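Local coordinates for protein TagI restriction endonuclease (Thermocrispum agreste, PDB 6GHS) that probably recognises DNA with modified cytosines through its SRA domain and cleaves it with its HNH nuclease domain, at residues 68-73 with 86-91; 126-131 with 151-156. One frame throughout, in Å; residues are numbered along the deposited sequence.

Contact 1: residues 68-73 with 86-91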
ATOM      1  N   THR A  68      -8.138   8.985  20.469  1.00 41.38           N
ATOM      2  CA  THR A  68      -9.347   8.335  20.979  1.00 41.66           C
ATOM      3  C   THR A  68     -10.582   9.079  20.497  1.00 40.62           C
ATOM      4  O   THR A  68     -10.606  10.304  20.457  1.00 40.84           O
ATOM      5  CB  THR A  68      -9.345   8.274  22.513  1.00 42.81           C
ATOM      6  OG1 THR A  68      -8.051   7.855  22.966  1.00 44.31           O
ATOM      7  CG2 THR A  68     -10.402   7.286  23.023  1.00 43.21           C
ATOM      8  N   GLY A  69     -11.610   8.317  20.151  1.00 41.09           N
ATOM      9  CA  GLY A  69     -12.752   8.833  19.421  1.00 41.55           C
ATOM     10  C   GLY A  69     -13.788   9.532  20.263  1.00 40.73           C
ATOM     11  O   GLY A  69     -13.579   9.816  21.428  1.00 40.24           O
ATOM     12  N   HIS A  70     -14.920   9.796  19.632  1.00 42.83           N
ATOM     13  CA  HIS A  70     -16.004  10.538  20.225  1.00 47.15           C
ATOM     14  C   HIS A  70     -17.147   9.609  20.636  1.00 48.38           C
ATOM     15  O   HIS A  70     -17.358   8.567  20.019  1.00 49.35           O
ATOM     16  CB  HIS A  70     -16.509  11.575  19.221  1.00 50.61           C
ATOM     17  CG  HIS A  70     -17.544  12.484  19.788  1.00 53.70           C
ATOM     18  ND1 HIS A  70     -18.892  12.229  19.675  1.00 56.47           N
ATOM     19  CD2 HIS A  70     -17.431  13.610  20.530  1.00 56.68           C
ATOM     20  CE1 HIS A  70     -19.569  13.174  20.301  1.00 59.37           C
ATOM     21  NE2 HIS A  70     -18.706  14.024  20.830  1.00 59.88           N
ATOM     22  N   GLY A  71     -17.866   9.994  21.691  1.00 49.73           N
ATOM     23  CA  GLY A  71     -19.106   9.329  22.106  1.00 51.33           C
ATOM     24  C   GLY A  71     -19.125   8.809  23.535  1.00 51.91           C
ATOM     25  O   GLY A  71     -18.078   8.534  24.124  1.00 50.22           O
ATOM     26  N   GLY A  72     -20.336   8.686  24.084  1.00 52.80           N
ATOM     27  CA  GLY A  72     -20.566   8.044  25.373  1.00 54.10           C
ATOM     28  C   GLY A  72     -20.186   8.806  26.635  1.00 55.78           C
ATOM     29  O   GLY A  72     -19.936   8.184  27.672  1.00 55.92           O
ATOM     30  N   GLN A  73     -20.152  10.136  26.577  1.00 56.79           N
ATOM     31  CA  GLN A  73     -19.834  10.939  27.758  1.00 58.83           C
ATOM     32  C   GLN A  73     -21.086  11.530  28.355  1.00 63.52           C
ATOM     33  O   GLN A  73     -22.015  11.874  27.632  1.00 63.41           O
ATOM     34  CB  GLN A  73     -18.854  12.060  27.427  1.00 57.99           C
ATOM     35  CG  GLN A  73     -17.402  11.645  27.596  1.00 60.49           C
ATOM     36  CD  GLN A  73     -16.457  12.801  27.860  1.00 61.11           C
ATOM     37  OE1 GLN A  73     -16.843  13.970  27.815  1.00 58.92           O
ATOM     38  NE2 GLN A  73     -15.198  12.471  28.136  1.00 61.42           N
ATOM     39  N   LEU A  86     -19.439   2.960  15.833  1.00 43.43           N
ATOM     40  CA  LEU A  86     -19.130   3.558  14.537  1.00 42.93           C
ATOM     41  C   LEU A  86     -20.331   4.205  13.853  1.00 44.07           C
ATOM     42  O   LEU A  86     -20.257   4.532  12.665  1.00 44.64           O
ATOM     43  CB  LEU A  86     -18.493   2.518  13.625  1.00 42.45           C
ATOM     44  CG  LEU A  86     -17.169   1.979  14.157  1.00 43.35           C
ATOM     45  CD1 LEU A  86     -16.682   0.836  13.281  1.00 44.51           C
ATOM     46  CD2 LEU A  86     -16.113   3.074  14.255  1.00 42.98           C
ATOM     47  N   ASP A  87     -21.433   4.389  14.584  1.00 44.87           N
ATOM     48  CA  ASP A  87     -22.494   5.311  14.148  1.00 47.49           C
ATOM     49  C   ASP A  87     -22.099   6.782  14.332  1.00 44.08           C
ATOM     50  O   ASP A  87     -22.655   7.651  13.668  1.00 41.58           O
ATOM     51  CB  ASP A  87     -23.826   5.042  14.876  1.00 51.83           C
ATOM     52  CG  ASP A  87     -24.458   3.718  14.480  1.00 54.68           C
ATOM     53  OD1 ASP A  87     -24.380   3.364  13.287  1.00 57.82           O
ATOM     54  OD2 ASP A  87     -25.043   3.041  15.357  1.00 56.17           O
ATOM     55  N   ASP A  88     -21.161   7.056  15.237  1.00 42.37           N
ATOM     56  CA  ASP A  88     -20.696   8.416  15.471  1.00 41.04           C
ATOM     57  C   ASP A  88     -20.061   8.896  14.190  1.00 39.07           C
ATOM     58  O   ASP A  88     -19.135   8.254  13.708  1.00 39.76           O
ATOM     59  CB  ASP A  88     -19.665   8.488  16.607  1.00 42.35           C
ATOM     60  CG  ASP A  88     -19.273   9.923  16.956  1.00 44.07           C
ATOM     61  OD1 ASP A  88     -19.916  10.513  17.855  1.00 46.09           O
ATOM     62  OD2 ASP A  88     -18.332  10.465  16.330  1.00 45.32           O
ATOM     63  N   PRO A  89     -20.534  10.031  13.643  1.00 37.53           N
ATOM     64  CA  PRO A  89     -20.011  10.445  12.344  1.00 36.68           C
ATOM     65  C   PRO A  89     -18.503  10.692  12.345  1.00 34.20           C
ATOM     66  O   PRO A  89     -17.829  10.415  11.357  1.00 33.25           O
ATOM     67  CB  PRO A  89     -20.774  11.748  12.052  1.00 37.84           C
ATOM     68  CG  PRO A  89     -21.877  11.810  13.053  1.00 37.07           C
ATOM     69  CD  PRO A  89     -21.363  11.091  14.244  1.00 37.10           C
ATOM     70  N   GLY A  90     -17.986  11.205  13.451  1.00 32.49           N
ATOM     71  CA  GLY A  90     -16.566  11.471  13.572  1.00 31.73           C
ATOM     72  C   GLY A  90     -15.747  10.210  13.637  1.00 29.43           C
ATOM     73  O   GLY A  90     -14.677  10.135  13.033  1.00 28.81           O
ATOM     74  N   ASN A  91     -16.243   9.227  14.377  1.00 27.96           N
ATOM     75  CA  ASN A  91     -15.582   7.931  14.421  1.00 28.43           C
ATOM     76  C   ASN A  91     -15.643   7.247  13.070  1.00 27.13           C
ATOM     77  O   ASN A  91     -14.639   6.741  12.581  1.00 26.63           O
ATOM     78  CB  ASN A  91     -16.202   7.020  15.470  1.00 29.49           C
ATOM     79  CG  ASN A  91     -16.026   7.542  16.874  1.00 29.75           C
ATOM     80  OD1 ASN A  91     -15.234   8.453  17.112  1.00 30.47           O
ATOM     81  ND2 ASN A  91     -16.773   6.969  17.814  1.00 29.65           N
TER
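Gly69 and Asn91 bring their backbones to 5.8 Å, CA to CA, where the loop leaving strand 64-68 runs past the first turn of helix 89-100. Here the carboxamide of Asn91 grips the main chain of His70 with both of its polar atoms. Asn91 OD1 presents an in-plane lone pair to His70 N at 2.9 Å, in a nearly straight bond (167°). Asn91 ND2 returns a less straight bond of 2.8 Å to His70 O, the oxygen standing out of the amide plane of Asn91. Asn91 ND2 also donates to Asp85 O, and together these partners fix the rotation of the amide.

The second link is between side chains. The His70 chain swings CG anti to the backbone N (chi1 -174°), which carries the imidazole over to Asp88. There ND1 donates to Asp88 OD1 at 2.7 Å, almost within the ring plane. The oxygen is met on its syn side but out of the carboxylate plane, and the ring and carboxylate planes are turned 39° against each other. Asp88 OD2 faces its own helix: it receives Asn91 N at 3.1 Å on the anti lone pair and Gly90 N through a weaker bond, making Asp88 the N-cap of helix 89-100. Replacing Asp88 with alanine would probably leave the His70 ring free to turn and the first helical N-H groups without their cap.

The Thr-Gly-His-Gly-Gly sequence at the end of strand 64-68 and in the loop after it is consistent with the glycine-rich signature of SRA domains. Because the Asp88 carboxylate divides its oxygens between an imidazole N-H and the amides opening the helix, its negative charge is likely to be favoured, and Asp88 and Asn91 together tie the loop to the helix start.

Contact 2: residues 126-131 with 151-156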
ATOM      1  N   GLY A 126       0.049  20.264  10.329  1.00 48.78           N
ATOM      2  CA  GLY A 126       0.055  19.542   9.045  1.00 51.36           C
ATOM      3  C   GLY A 126      -0.756  18.254   8.953  1.00 50.87           C
ATOM      4  O   GLY A 126      -1.495  17.894   9.865  1.00 55.91           O
ATOM      5  N   LEU A 127      -0.584  17.551   7.839  1.00 47.19           N
ATOM      6  CA  LEU A 127      -1.389  16.381   7.513  1.00 44.00           C
ATOM      7  C   LEU A 127      -0.809  15.075   8.074  1.00 42.07           C
ATOM      8  O   LEU A 127       0.401  14.835   8.032  1.00 40.77           O
ATOM      9  CB  LEU A 127      -1.513  16.253   5.996  1.00 44.69           C
ATOM     10  CG  LEU A 127      -1.935  17.482   5.184  1.00 44.89           C
ATOM     11  CD1 LEU A 127      -1.726  17.219   3.699  1.00 45.02           C
ATOM     12  CD2 LEU A 127      -3.379  17.874   5.456  1.00 45.28           C
ATOM     13  N   TYR A 128      -1.702  14.240   8.597  1.00 41.53           N
ATOM     14  CA  TYR A 128      -1.397  12.872   9.012  1.00 41.34           C
ATOM     15  C   TYR A 128      -2.292  11.890   8.257  1.00 42.27           C
ATOM     16  O   TYR A 128      -3.354  12.257   7.731  1.00 41.68           O
ATOM     17  CB  TYR A 128      -1.627  12.699  10.505  1.00 40.79           C
ATOM     18  CG  TYR A 128      -0.602  13.369  11.387  1.00 40.92           C
ATOM     19  CD1 TYR A 128      -0.369  14.749  11.317  1.00 40.04           C
ATOM     20  CD2 TYR A 128       0.117  12.628  12.323  1.00 40.98           C
ATOM     21  CE1 TYR A 128       0.560  15.360  12.138  1.00 41.02           C
ATOM     22  CE2 TYR A 128       1.053  13.232  13.151  1.00 41.79           C
ATOM     23  CZ  TYR A 128       1.274  14.597  13.055  1.00 42.02           C
ATOM     24  OH  TYR A 128       2.207  15.202  13.872  1.00 44.16           O
ATOM     25  N   LYS A 129      -1.843  10.641   8.220  1.00 43.71           N
ATOM     26  CA  LYS A 129      -2.516   9.549   7.529  1.00 45.41           C
ATOM     27  C   LYS A 129      -3.077   8.673   8.627  1.00 43.82           C
ATOM     28  O   LYS A 129      -2.413   8.462   9.634  1.00 44.26           O
ATOM     29  CB  LYS A 129      -1.483   8.783   6.711  1.00 50.73           C
ATOM     30  CG  LYS A 129      -1.956   7.567   5.921  1.00 57.47           C
ATOM     31  CD  LYS A 129      -0.731   6.799   5.392  1.00 63.99           C
ATOM     32  CE  LYS A 129      -1.071   5.564   4.562  1.00 67.30           C
ATOM     33  NZ  LYS A 129      -1.663   5.924   3.243  1.00 70.42           N
ATOM     34  N   VAL A 130      -4.304   8.192   8.465  1.00 42.37           N
ATOM     35  CA  VAL A 130      -4.891   7.250   9.423  1.00 40.89           C
ATOM     36  C   VAL A 130      -4.519   5.859   8.917  1.00 40.04           C
ATOM     37  O   VAL A 130      -4.747   5.540   7.745  1.00 40.41           O
ATOM     38  CB  VAL A 130      -6.422   7.387   9.519  1.00 40.78           C
ATOM     39  CG1 VAL A 130      -6.963   6.511  10.643  1.00 40.42           C
ATOM     40  CG2 VAL A 130      -6.812   8.845   9.734  1.00 40.82           C
ATOM     41  N   VAL A 131      -3.947   5.041   9.792  1.00 37.51           N
ATOM     42  CA  VAL A 131      -3.382   3.756   9.390  1.00 36.46           C
ATOM     43  C   VAL A 131      -4.199   2.561   9.883  1.00 36.18           C
ATOM     44  O   VAL A 131      -4.409   1.608   9.131  1.00 36.15           O
ATOM     45  CB  VAL A 131      -1.914   3.653   9.840  1.00 35.78           C
ATOM     46  CG1 VAL A 131      -1.373   2.236   9.653  1.00 37.16           C
ATOM     47  CG2 VAL A 131      -1.071   4.661   9.067  1.00 34.64           C
ATOM     48  N   LEU A 151      -2.473   7.467  13.868  1.00 44.38           N
ATOM     49  CA  LEU A 151      -2.161   8.480  12.844  1.00 44.93           C
ATOM     50  C   LEU A 151      -0.651   8.676  12.706  1.00 44.83           C
ATOM     51  O   LEU A 151       0.058   8.731  13.701  1.00 42.58           O
ATOM     52  CB  LEU A 151      -2.851   9.814  13.146  1.00 44.41           C
ATOM     53  CG  LEU A 151      -4.378   9.784  13.000  1.00 43.88           C
ATOM     54  CD1 LEU A 151      -5.042   9.299  14.275  1.00 44.50           C
ATOM     55  CD2 LEU A 151      -4.942  11.143  12.631  1.00 44.25           C
ATOM     56  N   VAL A 152      -0.184   8.764  11.459  1.00 47.58           N
ATOM     57  CA  VAL A 152       1.242   8.860  11.112  1.00 49.21           C
ATOM     58  C   VAL A 152       1.437  10.085  10.232  1.00 49.91           C
ATOM     59  O   VAL A 152       0.665  10.303   9.294  1.00 50.16           O
ATOM     60  CB  VAL A 152       1.722   7.631  10.307  1.00 50.07           C
ATOM     61  CG1 VAL A 152       3.167   7.816   9.834  1.00 53.06           C
ATOM     62  CG2 VAL A 152       1.593   6.361  11.133  1.00 49.99           C
ATOM     63  N   LYS A 153       2.482  10.860  10.499  1.00 49.75           N
ATOM     64  CA  LYS A 153       2.687  12.071   9.731  1.00 51.19           C
ATOM     65  C   LYS A 153       3.066  11.771   8.292  1.00 50.48           C
ATOM     66  O   LYS A 153       3.968  10.986   8.020  1.00 48.46           O
ATOM     67  CB  LYS A 153       3.736  12.981  10.345  1.00 52.95           C
ATOM     68  CG  LYS A 153       3.847  14.287   9.571  1.00 54.82           C
ATOM     69  CD  LYS A 153       4.320  15.410  10.452  1.00 57.18           C
ATOM     70  CE  LYS A 153       4.250  16.723   9.706  1.00 59.76           C
ATOM     71  NZ  LYS A 153       4.700  17.780  10.645  1.00 63.42           N
ATOM     72  N   ILE A 154       2.349  12.419   7.388  1.00 52.57           N
ATOM     73  CA  ILE A 154       2.672  12.416   5.987  1.00 54.85           C
ATOM     74  C   ILE A 154       3.791  13.426   5.795  1.00 61.56           C
ATOM     75  O   ILE A 154       3.595  14.614   6.055  1.00 63.59           O
ATOM     76  CB  ILE A 154       1.443  12.815   5.170  1.00 53.01           C
ATOM     77  CG1 ILE A 154       0.418  11.689   5.235  1.00 53.39           C
ATOM     78  CG2 ILE A 154       1.808  13.119   3.723  1.00 54.05           C
ATOM     79  CD1 ILE A 154      -0.989  12.155   4.951  1.00 55.67           C
ATOM     80  N   TYR A 155       4.957  12.946   5.360  1.00 69.63           N
ATOM     81  CA  TYR A 155       6.089  13.814   5.026  1.00 76.04           C
ATOM     82  C   TYR A 155       6.193  14.086   3.532  1.00 82.22           C
ATOM     83  O   TYR A 155       6.430  15.225   3.133  1.00 84.58           O
ATOM     84  CB  TYR A 155       7.405  13.251   5.587  1.00 76.04           C
ATOM     85  CG  TYR A 155       7.633  13.687   7.015  1.00 77.24           C
ATOM     86  CD1 TYR A 155       7.685  15.052   7.339  1.00 78.52           C
ATOM     87  CD2 TYR A 155       7.781  12.752   8.051  1.00 78.06           C
ATOM     88  CE1 TYR A 155       7.880  15.475   8.648  1.00 82.06           C
ATOM     89  CE2 TYR A 155       7.982  13.165   9.368  1.00 78.58           C
ATOM     90  CZ  TYR A 155       8.031  14.529   9.662  1.00 81.73           C
ATOM     91  OH  TYR A 155       8.224  14.971  10.953  1.00 79.01           O
ATOM     92  N   ASP A 156       6.017  13.051   2.717  1.00 88.10           N
ATOM     93  CA  ASP A 156       5.884  13.214   1.271  1.00 94.34           C
ATOM     94  C   ASP A 156       4.523  12.661   0.844  1.00 94.19           C
ATOM     95  O   ASP A 156       4.181  11.531   1.193  1.00 93.02           O
ATOM     96  CB  ASP A 156       7.022  12.486   0.551  1.00102.03           C
ATOM     97  CG  ASP A 156       7.043  12.754  -0.951  1.00107.46           C
ATOM     98  OD1 ASP A 156       6.817  13.911  -1.379  1.00111.43           O
ATOM     99  OD2 ASP A 156       7.295  11.796  -1.709  1.00113.31           O
TER
HETATM  100  O   HOH W   1       2.598  16.922   6.878  1.00 40.99           O
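The ring of Tyr128 lies against Lys153, its non-hydrogen-bonded partner in the antiparallel hairpin formed by strands 122-137 and 145-153. Tyr128 CB starts beside the neighbouring backbone, 3.5 Å from Val152 O, and also touches Leu151 CB. With CG anti to the carbonyl carbon (chi1 -72°), the ring turns back across the partner strand: CG comes to Lys153 CA, and CD2 lies 3.5 Å from Lys153 N. On the other side of the ring, CD1 belongs to the edge that has Gly126 O in its plane. Farther out, CE2 meets Lys153 CB, which sits over the ring in a CH-pi contact, 4.0 Å from the centroid of Tyr128 and 15° off the normal. CE1 and CZ then run under Lys153 CD, and OH, 4.0 Å from that same CD, ends on a hydrogen bond to Gly62 O.

The lysine, extended beyond CG, runs its aliphatic chain between two aromatic rings, with CG above the centre of the Tyr155 ring, while NZ carries on to a salt bridge with Glu15.

Around this pair the hairpin is held by reciprocal bonds between Lys129 and Val152, the shorter being Lys129 N to Val152 O at 2.7 Å. A longer bond, Ile154 N to Leu127 O at 3.2 Å, extends the pairing past the end of strand 145-153, and a water donates to both Leu127 O and Ile154 O. Val130 and Leu151 lie side by side with their methyl groups on one face; on the opposite face, Ile154 CG1 packs on Lys129 CB.

Tyrosine and lysine thus share an apolar surface along their lengths while each sends its polar end to a partner beyond the hairpin, joining the sheet of the SRA domain to its surrounding loops.

Contacts 1 and 2 lie in series along the chain within the SRA domain, their centres about 21 Å apart and their nearest atoms about 7 Å apart, without touching. Two shared elements join them. Strand 145-153 bonds through its backbone to Gly69 of contact 1 at Cys147, and farther along the same strand Leu151 of contact 2 bonds to Ile65 in strand 64-68. Helix 89-100, which starts in contact 1, packs on contact 2 where Leu94 and Gln98 meet Val130. Neither contact includes any ligand of the zinc ion, which is held by Cys210, Cys213, Cys250 and Asp253 in the HNH domain.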